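PDB 4GBM: CurM Sulfotransferase from Moorea producta, which probably transfers a sulfuryl group from PAPS to a polyketide intermediate of the curacin pathway, activating that intermediate for later chemistry. Local coordinates for residues A[141-151]-A[196-207]; A[160-168]-A[303-311]. The protein carries 2 engineered substitutions. All coordinates share one frame; numbering follows the deposited sequence.

In the fold
The four segments interleave along the chain: 141-151, 160-168, 196-207, then 303-311, so contact 2 begins before contact 1 has closed. The centres of the two contacts lie about 16 Å apart. Contact 1 pairs helix 144-153 with helix 189-208, and contact 2 joins the end of strand 158-163, in the five-stranded parallel sheet, and the start of helix 166-175 to the end of helix 297-305 and the last modelled residues. Helix 189-208 connects them: Asn201 and Trp197 probably hydrogen-bond to Tyr161 and the backbone oxygen of Arg164, while Ile204 packs on Tyr161. The helices of contact 1 are thereby tied to the turn after strand 158-163 that brings Arg164 to the nucleotide.

Contact 1 (A[141-151]-A[196-207]); sequences AMEPTILERGE and VWAKSNQNILNF
A chi1 of 170° turns the Phe207 ring away from its own backbone N and toward helix 144-153, where the backbone of Leu147 brings CB over one face, 3.8 Å from the ring centroid, in a CH-pi contact. The Leu147 chi1 of -61° then sends the far branch alongside, with CD1 3.8 Å from Phe207 CB. One turn on, Glu151 CG meets the ring edge, 3.9 Å from Phe207 CZ, while its carboxylate turns to Tyr159 and Arg215; Tyr159 also packs edge-to-face with Phe207. A flat ring suits this place because face and edge can both be used.

At the other end the small Ala141 lets the chains come close, its CB 3.6 Å from Ile204 CD1. Pro144, in the first helical turn where no backbone N-H is needed, sets CG 3.7 Å from Asn203 ND2. In one of its two conformers Lys199 donates from NZ to a lone pair of Asn203 OD1 at 3.1 Å. The axes of the short helical segments approach to 10.2 Å, their N-to-C directions 35° apart. No clear hydrogen bond crosses between them, which implies a largely apolar and CH-pi contact with a polar edge at Lys199 and Asn203.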
loop_
_atom_site.group_PDB
_atom_site.type_symbol
_atom_site.label_atom_id
_atom_site.label_comp_id
_atom_site.label_asym_id
_atom_site.label_seq_id
_atom_site.Cartn_x
_atom_site.Cartn_y
_atom_site.Cartn_z
ATOM N N ALA A 141 -0.858 3.465 -7.742
ATOM C CA ALA A 141 0.203 3.892 -8.655
ATOM C C ALA A 141 -0.022 3.450 -10.096
ATOM O O ALA A 141 0.657 3.923 -10.998
ATOM C CB ALA A 141 1.546 3.399 -8.159
ATOM N N MET A 142 -0.987 2.560 -10.312
ATOM C CA MET A 142 -1.285 2.065 -11.655
ATOM C C MET A 142 -2.088 3.054 -12.492
ATOM O O MET A 142 -2.144 2.933 -13.716
ATOM C CB MET A 142 -2.011 0.720 -11.580
ATOM C CG MET A 142 -1.187 -0.377 -10.934
ATOM S SD MET A 142 0.315 -0.732 -11.864
ATOM C CE MET A 142 -0.325 -1.695 -13.234
ATOM N N GLU A 143 -2.708 4.032 -11.835
ATOM C CA GLU A 143 -3.548 5.009 -12.529
ATOM C C GLU A 143 -3.266 6.428 -12.048
ATOM O O GLU A 143 -3.602 6.768 -10.911
ATOM C CB GLU A 143 -5.037 4.691 -12.325
ATOM C CG GLU A 143 -5.535 3.398 -12.978
ATOM C CD GLU A 143 -5.516 3.435 -14.503
ATOM O OE1 GLU A 143 -5.537 2.343 -15.114
ATOM O OE2 GLU A 143 -5.479 4.539 -15.096
ATOM N N PRO A 144 -2.660 7.269 -12.910
ATOM C CA PRO A 144 -2.401 8.655 -12.515
ATOM C C PRO A 144 -3.634 9.397 -11.988
ATOM O O PRO A 144 -3.496 10.230 -11.095
ATOM C CB PRO A 144 -1.896 9.298 -13.809
ATOM C CG PRO A 144 -1.228 8.172 -14.515
ATOM C CD PRO A 144 -2.124 6.987 -14.256
ATOM N N THR A 145 -4.821 9.087 -12.512
ATOM C CA THR A 145 -6.039 9.750 -12.040
ATOM C C THR A 145 -6.413 9.385 -10.600
ATOM O O THR A 145 -7.051 10.182 -9.916
ATOM C CB THR A 145 -7.254 9.543 -12.985
ATOM O OG1 THR A 145 -7.551 8.147 -13.098
ATOM C CG2 THR A 145 -6.967 10.128 -14.370
ATOM N N ILE A 146 -6.006 8.200 -10.133
ATOM C CA ILE A 146 -6.250 7.816 -8.739
ATOM C C ILE A 146 -5.326 8.600 -7.801
ATOM O O ILE A 146 -5.774 9.111 -6.774
ATOM C CB ILE A 146 -6.117 6.292 -8.497
ATOM C CG1 ILE A 146 -7.198 5.528 -9.270
ATOM C CG2 ILE A 146 -6.208 5.980 -6.994
ATOM C CD1 ILE A 146 -7.004 3.995 -9.279
ATOM N N LEU A 147 -4.048 8.706 -8.165
ATOM C CA LEU A 147 -3.102 9.532 -7.403
ATOM C C LEU A 147 -3.602 10.970 -7.275
ATOM O O LEU A 147 -3.555 11.566 -6.191
ATOM C CB LEU A 147 -1.706 9.491 -8.044
ATOM C CG LEU A 147 -1.029 8.116 -8.122
ATOM C CD1 LEU A 147 0.294 8.221 -8.857
ATOM C CD2 LEU A 147 -0.811 7.513 -6.721
ATOM N N GLU A 148 -4.115 11.511 -8.377
ATOM C CA GLU A 148 -4.654 12.869 -8.397
ATOM C C GLU A 148 -5.877 13.023 -7.497
ATOM O O GLU A 148 -6.070 14.090 -6.908
ATOM C CB GLU A 148 -4.968 13.309 -9.827
ATOM C CG GLU A 148 -3.721 13.602 -10.652
ATOM C CD GLU A 148 -4.042 14.106 -12.041
ATOM O OE1 GLU A 148 -4.674 13.357 -12.822
ATOM O OE2 GLU A 148 -3.652 15.252 -12.357
ATOM N N ARG A 149 -6.686 11.965 -7.370
ATOM C CA ARG A 149 -7.871 12.030 -6.513
ATOM C C ARG A 149 -7.508 12.254 -5.038
ATOM O O ARG A 149 -8.251 12.921 -4.314
ATOM C CB ARG A 149 -8.781 10.803 -6.693
ATOM C CG ARG A 149 -10.203 11.028 -6.171
ATOM C CD ARG A 149 -11.149 9.874 -6.471
ATOM N NE ARG A 149 -11.576 9.840 -7.868
ATOM C CZ ARG A 149 -11.071 9.017 -8.780
ATOM N NH1 ARG A 149 -10.120 8.157 -8.439
ATOM N NH2 ARG A 149 -11.517 9.049 -10.028
ATOM N N GLY A 150 -6.366 11.722 -4.602
ATOM C CA GLY A 150 -5.883 11.947 -3.239
ATOM C C GLY A 150 -5.696 13.432 -2.942
ATOM O O GLY A 150 -6.080 13.925 -1.879
ATOM N N GLU A 151 -5.109 14.145 -3.895
ATOM C CA GLU A 151 -4.916 15.586 -3.766
ATOM C C GLU A 151 -6.218 16.365 -3.920
ATOM O O GLU A 151 -6.321 17.505 -3.461
ATOM C CB GLU A 151 -3.863 16.074 -4.769
ATOM C CG GLU A 151 -2.450 15.612 -4.411
ATOM C CD GLU A 151 -1.942 16.266 -3.131
ATOM O OE1 GLU A 151 -1.673 17.487 -3.153
ATOM O OE2 GLU A 151 -1.820 15.563 -2.100
ATOM N N VAL A 196 4.476 -3.525 -15.047
ATOM C CA VAL A 196 3.809 -3.101 -13.812
ATOM C C VAL A 196 4.772 -2.309 -12.912
ATOM O O VAL A 196 4.425 -1.232 -12.420
ATOM C CB VAL A 196 3.169 -4.293 -13.055
ATOM C CG1 VAL A 196 2.698 -3.864 -11.680
ATOM C CG2 VAL A 196 1.997 -4.842 -13.851
ATOM N N TRP A 197 5.992 -2.813 -12.742
ATOM C CA TRP A 197 6.994 -2.110 -11.940
ATOM C C TRP A 197 7.359 -0.759 -12.565
ATOM O O TRP A 197 7.421 0.255 -11.869
ATOM C CB TRP A 197 8.246 -2.979 -11.749
ATOM C CG TRP A 197 9.269 -2.343 -10.845
ATOM C CD1 TRP A 197 9.347 -2.466 -9.484
ATOM C CD2 TRP A 197 10.356 -1.485 -11.233
ATOM N NE1 TRP A 197 10.407 -1.735 -9.001
ATOM C CE2 TRP A 197 11.043 -1.123 -10.051
ATOM C CE3 TRP A 197 10.813 -0.987 -12.465
ATOM C CZ2 TRP A 197 12.164 -0.284 -10.061
ATOM C CZ3 TRP A 197 11.927 -0.155 -12.477
ATOM C CH2 TRP A 197 12.592 0.186 -11.280
ATOM N N ALA A 198 7.573 -0.748 -13.884
ATOM C CA ALA A 198 7.983 0.468 -14.592
ATOM C C ALA A 198 6.887 1.532 -14.585
ATOM O O ALA A 198 7.159 2.699 -14.279
ATOM C CB ALA A 198 8.401 0.138 -16.030
ATOM N N LYS A 199 5.655 1.124 -14.903
ATOM C CA LYS A 199 4.534 2.067 -14.968
ATOM C C LYS A 199 4.188 2.634 -13.591
ATOM O O LYS A 199 3.996 3.851 -13.452
ATOM C CB LYS A 199 3.304 1.428 -15.630
ATOM C CG LYS A 199 2.060 2.303 -15.617
ATOM C CD LYS A 199 0.971 1.771 -16.535
ATOM C CE LYS A 199 -0.365 2.461 -16.271
ATOM N NZ LYS A 199 -0.304 3.960 -16.308
ATOM N N SER A 200 4.116 1.767 -12.581
ATOM C CA SER A 200 3.815 2.196 -11.214
ATOM C C SER A 200 4.840 3.216 -10.742
ATOM O O SER A 200 4.491 4.279 -10.236
ATOM C CB SER A 200 3.794 1.001 -10.260
ATOM O OG SER A 200 2.795 0.072 -10.630
ATOM N N ASN A 201 6.116 2.884 -10.921
ATOM C CA ASN A 201 7.172 3.783 -10.473
ATOM C C ASN A 201 7.226 5.080 -11.255
ATOM O O ASN A 201 7.354 6.146 -10.661
ATOM C CB ASN A 201 8.516 3.069 -10.416
ATOM C CG ASN A 201 8.639 2.224 -9.181
ATOM O OD1 ASN A 201 8.721 2.757 -8.072
ATOM N ND2 ASN A 201 8.612 0.902 -9.348
ATOM N N GLN A 202 7.094 5.004 -12.578
ATOM C CA GLN A 202 7.059 6.232 -13.368
ATOM C C GLN A 202 5.867 7.120 -12.986
ATOM O O GLN A 202 6.012 8.345 -12.879
ATOM C CB GLN A 202 7.066 5.947 -14.874
ATOM C CG GLN A 202 7.379 7.205 -15.702
ATOM C CD GLN A 202 8.731 7.797 -15.351
ATOM O OE1 GLN A 202 9.765 7.139 -15.496
ATOM N NE2 GLN A 202 8.735 9.039 -14.883
ATOM N N ASN A 203 4.704 6.508 -12.764
ATOM C CA ASN A 203 3.516 7.264 -12.354
ATOM C C ASN A 203 3.743 7.971 -11.013
ATOM O O ASN A 203 3.375 9.133 -10.851
ATOM C CB ASN A 203 2.273 6.371 -12.263
ATOM C CG ASN A 203 1.732 5.937 -13.629
ATOM O OD1 ASN A 203 0.927 4.996 -13.706
ATOM N ND2 ASN A 203 2.161 6.600 -14.695
ATOM N N ILE A 204 4.353 7.272 -10.059
ATOM C CA ILE A 204 4.655 7.881 -8.758
ATOM C C ILE A 204 5.661 9.021 -8.904
ATOM O O ILE A 204 5.463 10.109 -8.356
ATOM C CB ILE A 204 5.169 6.859 -7.737
ATOM C CG1 ILE A 204 4.086 5.822 -7.433
ATOM C CG2 ILE A 204 5.540 7.577 -6.432
ATOM C CD1 ILE A 204 4.612 4.553 -6.778
ATOM N N LEU A 205 6.736 8.774 -9.650
ATOM C CA LEU A 205 7.738 9.808 -9.900
ATOM C C LEU A 205 7.116 11.056 -10.514
ATOM O O LEU A 205 7.394 12.182 -10.064
ATOM C CB LEU A 205 8.859 9.265 -10.792
ATOM C CG LEU A 205 9.767 8.240 -10.104
ATOM C CD1 LEU A 205 10.563 7.437 -11.130
ATOM C CD2 LEU A 205 10.692 8.951 -9.128
ATOM N N ASN A 206 6.278 10.863 -11.531
ATOM C CA ASN A 206 5.590 11.980 -12.185
ATOM C C ASN A 206 4.689 12.751 -11.224
ATOM O O ASN A 206 4.693 13.981 -11.210
ATOM C CB ASN A 206 4.775 11.490 -13.388
ATOM C CG ASN A 206 5.647 11.031 -14.549
ATOM O OD1 ASN A 206 6.854 11.262 -14.571
ATOM N ND2 ASN A 206 5.030 10.367 -15.520
ATOM N N PHE A 207 3.913 12.016 -10.433
ATOM C CA PHE A 207 2.990 12.608 -9.473
ATOM C C PHE A 207 3.731 13.407 -8.395
ATOM O O PHE A 207 3.411 14.572 -8.127
ATOM C CB PHE A 207 2.142 11.487 -8.864
ATOM C CG PHE A 207 1.314 11.897 -7.688
ATOM C CD1 PHE A 207 0.193 12.715 -7.850
ATOM C CD2 PHE A 207 1.624 11.420 -6.421
ATOM C CE1 PHE A 207 -0.590 13.082 -6.760
ATOM C CE2 PHE A 207 0.847 11.780 -5.317
ATOM C CZ PHE A 207 -0.265 12.613 -5.490
#

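Contact 2 (A[160-168]-A[303-311]); sequences IYLVRHPYS and ASQLSYELP. With A3P (adenosine-3'-5'-diphosphate), chain G.
Tyr308 crosses the backbone of residues 163-165. Its CB lies 3.9 Å from His165 CD2, and its CD1 comes within 3.5 Å of the same carbon, the two rings meeting obliquely. The middle of the ring receives the backbone: His165 CA stands over its centre, 3.7 Å from the centroid, in a CH-pi contact. CD2 faces Pro166 CD, CZ lies 3.3 Å from His165 N, and the tip atom OH sits 3.2 Å from Arg164 CA, hydrogen-bonded to Glu222, which also takes the backbone N-H of His165. Cutting the side chain back to alanine removes the ring, which would probably open a gap over the 164-165 backbone and leave Glu222 without its phenol partner.

His165, its CG anti to the backbone N (chi1 -165°), uses both ring nitrogens in the ring plane. NE2 donates to Glu309 O at 2.7 Å, nearly straight at 169°, while ND1 caps the next helix by accepting from Tyr167 N. A histidine suits the N-cap because one nitrogen can accept while the other donates. Tyr167 OH then gives a 2.9 Å bond to Pro311 O, in the carbonyl plane. Leu310 CD2 packs obliquely against both rings, which already meet, His165 CE1 over a Tyr167 face. Leu306 packs its methyls on Tyr161 and Val163.

Extended Arg164 donates from NH1 to the ribose O2' of adenosine-3'-5'-diphosphate at 3.0 Å, and also bonds Arg42 O and Leu282 O. With Ser172 on the next helix also bonding the nucleotide, this strand-turn-helix is consistent with the 3'-phosphate-binding motif of sulfotransferases, on a P-loop-type parallel sheet.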
loop_
_atom_site.group_PDB
_atom_site.type_symbol
_atom_site.label_atom_id
_atom_site.label_comp_id
_atom_site.label_asym_id
_atom_site.label_seq_id
_atom_site.Cartn_x
_atom_site.Cartn_y
_atom_site.Cartn_z
ATOM N N ILE A 160 4.485 8.471 1.441
ATOM C CA ILE A 160 5.630 7.588 1.595
ATOM C C ILE A 160 5.783 6.811 0.294
ATOM O O ILE A 160 4.891 6.044 -0.077
ATOM C CB ILE A 160 5.419 6.601 2.756
ATOM C CG1 ILE A 160 5.166 7.344 4.070
ATOM C CG2 ILE A 160 6.620 5.650 2.884
ATOM C CD1 ILE A 160 4.616 6.426 5.173
ATOM N N TYR A 161 6.915 7.006 -0.387
ATOM C CA TYR A 161 7.189 6.332 -1.649
ATOM C C TYR A 161 8.107 5.161 -1.361
ATOM O O TYR A 161 9.294 5.346 -1.075
ATOM C CB TYR A 161 7.817 7.323 -2.640
ATOM C CG TYR A 161 8.238 6.763 -3.989
ATOM C CD1 TYR A 161 7.656 5.605 -4.528
ATOM C CD2 TYR A 161 9.203 7.423 -4.745
ATOM C CE1 TYR A 161 8.055 5.118 -5.775
ATOM C CE2 TYR A 161 9.607 6.951 -5.990
ATOM C CZ TYR A 161 9.025 5.804 -6.500
ATOM O OH TYR A 161 9.445 5.343 -7.715
ATOM N N LEU A 162 7.525 3.964 -1.394
ATOM C CA LEU A 162 8.246 2.723 -1.118
ATOM C C LEU A 162 8.686 2.090 -2.434
ATOM O O LEU A 162 7.861 1.851 -3.317
ATOM C CB LEU A 162 7.345 1.770 -0.324
ATOM C CG LEU A 162 7.879 0.369 -0.020
ATOM C CD1 LEU A 162 9.134 0.396 0.863
ATOM C CD2 LEU A 162 6.779 -0.454 0.628
ATOM N N VAL A 163 9.991 1.849 -2.555
ATOM C CA VAL A 163 10.582 1.271 -3.765
ATOM C C VAL A 163 11.326 -0.026 -3.452
ATOM O O VAL A 163 11.864 -0.191 -2.357
ATOM C CB VAL A 163 11.535 2.264 -4.502
ATOM C CG1 VAL A 163 10.788 3.489 -4.985
ATOM C CG2 VAL A 163 12.711 2.681 -3.628
ATOM N N ARG A 164 11.328 -0.946 -4.414
ATOM C CA ARG A 164 12.097 -2.185 -4.309
ATOM C C ARG A 164 12.778 -2.458 -5.647
ATOM O O ARG A 164 12.280 -2.048 -6.690
ATOM C CB ARG A 164 11.192 -3.351 -3.891
ATOM C CG ARG A 164 11.967 -4.633 -3.597
ATOM C CD ARG A 164 11.060 -5.718 -3.090
ATOM N NE ARG A 164 11.842 -6.882 -2.684
ATOM C CZ ARG A 164 11.306 -8.037 -2.309
ATOM N NH1 ARG A 164 9.987 -8.193 -2.340
ATOM N NH2 ARG A 164 12.085 -9.040 -1.922
ATOM N N HIS A 165 13.921 -3.142 -5.606
ATOM C CA HIS A 165 14.674 -3.455 -6.808
ATOM C C HIS A 165 13.770 -4.145 -7.833
ATOM O O HIS A 165 13.006 -5.047 -7.477
ATOM C CB HIS A 165 15.845 -4.372 -6.460
ATOM C CG HIS A 165 16.879 -4.467 -7.538
ATOM N ND1 HIS A 165 16.688 -5.189 -8.700
ATOM C CD2 HIS A 165 18.123 -3.940 -7.620
ATOM C CE1 HIS A 165 17.765 -5.085 -9.459
ATOM N NE2 HIS A 165 18.651 -4.337 -8.825
ATOM N N PRO A 166 13.864 -3.738 -9.107
ATOM C CA PRO A 166 12.981 -4.339 -10.111
ATOM C C PRO A 166 13.129 -5.866 -10.256
ATOM O O PRO A 166 12.138 -6.546 -10.521
ATOM C CB PRO A 166 13.382 -3.618 -11.414
ATOM C CG PRO A 166 14.772 -3.104 -11.148
ATOM C CD PRO A 166 14.757 -2.722 -9.698
ATOM N N TYR A 167 14.337 -6.403 -10.088
ATOM C CA TYR A 167 14.523 -7.860 -10.221
ATOM C C TYR A 167 13.689 -8.593 -9.174
ATOM O O TYR A 167 13.049 -9.609 -9.467
ATOM C CB TYR A 167 15.986 -8.261 -10.041
ATOM C CG TYR A 167 16.949 -7.926 -11.157
ATOM C CD1 TYR A 167 16.583 -7.121 -12.247
ATOM C CD2 TYR A 167 18.263 -8.394 -11.096
ATOM C CE1 TYR A 167 17.506 -6.813 -13.250
ATOM C CE2 TYR A 167 19.187 -8.088 -12.087
ATOM C CZ TYR A 167 18.801 -7.301 -13.159
ATOM O OH TYR A 167 19.719 -7.007 -14.136
ATOM N N SER A 168 13.697 -8.069 -7.947
ATOM C CA SER A 168 12.976 -8.682 -6.836
ATOM C C SER A 168 11.473 -8.613 -7.066
ATOM O O SER A 168 10.756 -9.594 -6.839
ATOM C CB SER A 168 13.344 -7.990 -5.524
ATOM O OG SER A 168 14.743 -8.034 -5.307
ATOM N N ALA A 303 15.315 2.505 -13.179
ATOM C CA ALA A 303 16.180 1.894 -12.163
ATOM C C ALA A 303 17.349 2.812 -11.818
ATOM O O ALA A 303 17.706 2.951 -10.645
ATOM C CB ALA A 303 16.677 0.523 -12.628
ATOM N N SER A 304 17.926 3.440 -12.844
ATOM C CA SER A 304 19.031 4.380 -12.658
ATOM C C SER A 304 18.596 5.588 -11.836
ATOM O O SER A 304 19.314 6.023 -10.922
ATOM C CB SER A 304 19.595 4.828 -14.008
ATOM O OG SER A 304 20.216 3.747 -14.677
ATOM N N GLN A 305 17.415 6.122 -12.146
ATOM C CA GLN A 305 16.900 7.271 -11.399
ATOM C C GLN A 305 16.710 6.926 -9.929
ATOM O O GLN A 305 16.920 7.773 -9.054
ATOM C CB GLN A 305 15.593 7.813 -11.984
ATOM C CG GLN A 305 15.223 9.161 -11.368
ATOM C CD GLN A 305 13.921 9.752 -11.871
ATOM O OE1 GLN A 305 13.405 9.371 -12.925
ATOM N NE2 GLN A 305 13.393 10.713 -11.121
ATOM N N LEU A 306 16.329 5.677 -9.672
ATOM C CA LEU A 306 16.126 5.182 -8.313
ATOM C C LEU A 306 17.396 4.623 -7.670
ATOM O O LEU A 306 17.336 4.078 -6.571
ATOM C CB LEU A 306 15.021 4.120 -8.299
ATOM C CG LEU A 306 13.617 4.601 -8.670
ATOM C CD1 LEU A 306 12.653 3.420 -8.745
ATOM C CD2 LEU A 306 13.095 5.644 -7.673
ATOM N N SER A 307 18.529 4.755 -8.360
ATOM C CA SER A 307 19.833 4.304 -7.849
ATOM C C SER A 307 19.948 2.795 -7.606
ATOM O O SER A 307 20.683 2.368 -6.713
ATOM C CB SER A 307 20.218 5.072 -6.571
ATOM O OG SER A 307 20.346 6.457 -6.832
ATOM N N TYR A 308 19.232 1.992 -8.390
ATOM C CA TYR A 308 19.396 0.542 -8.336
ATOM C C TYR A 308 20.414 0.055 -9.368
ATOM O O TYR A 308 20.383 0.484 -10.523
ATOM C CB TYR A 308 18.060 -0.170 -8.563
ATOM C CG TYR A 308 17.156 -0.195 -7.352
ATOM C CD1 TYR A 308 17.549 -0.837 -6.177
ATOM C CD2 TYR A 308 15.908 0.423 -7.380
ATOM C CE1 TYR A 308 16.724 -0.866 -5.066
ATOM C CE2 TYR A 308 15.074 0.399 -6.272
ATOM C CZ TYR A 308 15.484 -0.249 -5.122
ATOM O OH TYR A 308 14.655 -0.275 -4.028
ATOM N N GLU A 309 21.298 -0.843 -8.935
ATOM C CA GLU A 309 22.299 -1.470 -9.797
ATOM C C GLU A 309 21.710 -2.688 -10.483
ATOM O O GLU A 309 20.953 -3.447 -9.874
ATOM C CB GLU A 309 23.509 -1.925 -8.976
ATOM C CG GLU A 309 24.187 -0.839 -8.161
ATOM C CD GLU A 309 25.176 -1.398 -7.148
ATOM O OE1 GLU A 309 25.709 -2.512 -7.368
ATOM O OE2 GLU A 309 25.422 -0.720 -6.126
ATOM N N LEU A 310 22.076 -2.887 -11.747
ATOM C CA LEU A 310 21.554 -4.009 -12.517
ATOM C C LEU A 310 22.667 -4.988 -12.895
ATOM O O LEU A 310 23.343 -4.795 -13.903
ATOM C CB LEU A 310 20.817 -3.505 -13.767
ATOM C CG LEU A 310 19.635 -2.556 -13.541
ATOM C CD1 LEU A 310 19.062 -2.113 -14.880
ATOM C CD2 LEU A 310 18.551 -3.193 -12.675
ATOM N N PRO A 311 22.866 -6.043 -12.079
ATOM C CA PRO A 311 23.922 -7.012 -12.392
ATOM C C PRO A 311 23.601 -7.899 -13.603
ATOM O O PRO A 311 22.497 -7.829 -14.154
ATOM C CB PRO A 311 24.037 -7.850 -11.113
ATOM C CG PRO A 311 22.784 -7.625 -10.354
ATOM C CD PRO A 311 22.219 -6.304 -10.777
HETATM P P1 A3P G . 7.233 -12.427 -1.744
HETATM O O1P A3P G . 6.544 -12.815 -3.028
HETATM O O2P A3P G . 6.663 -13.110 -0.527
HETATM O O3P A3P G . 8.731 -12.461 -1.846
HETATM P P2 A3P G . 3.529 -6.293 -0.914
HETATM O O4P A3P G . 3.833 -4.912 -1.399
HETATM O O5P A3P G . 2.745 -7.156 -1.862
HETATM O O6P A3P G . 2.999 -6.317 0.495
HETATM O "O5'" A3P G . 4.969 -7.027 -0.856
HETATM C "C5'" A3P G . 5.024 -8.442 -0.647
HETATM C "C4'" A3P G . 6.472 -8.781 -0.391
HETATM O "O4'" A3P G . 6.841 -8.276 0.899
HETATM C "C3'" A3P G . 6.713 -10.274 -0.284
HETATM O "O3'" A3P G . 6.847 -10.854 -1.590
HETATM C "C2'" A3P G . 7.988 -10.307 0.550
HETATM O "O2'" A3P G . 9.148 -10.235 -0.284
HETATM C "C1'" A3P G . 7.925 -9.045 1.404
HETATM N N9 A3P G . 7.651 -9.395 2.821
HETATM C C8 A3P G . 6.494 -9.839 3.356
HETATM N N7 A3P G . 6.628 -10.086 4.686
HETATM C C5 A3P G . 7.906 -9.793 5.006
HETATM C C6 A3P G . 8.737 -9.817 6.233
HETATM N N6 A3P G . 8.196 -10.207 7.413
HETATM N N1 A3P G . 10.036 -9.428 6.121
HETATM C C2 A3P G . 10.577 -9.022 4.950
HETATM N N3 A3P G . 9.872 -8.971 3.800
HETATM C C4 A3P G . 8.569 -9.333 3.784
#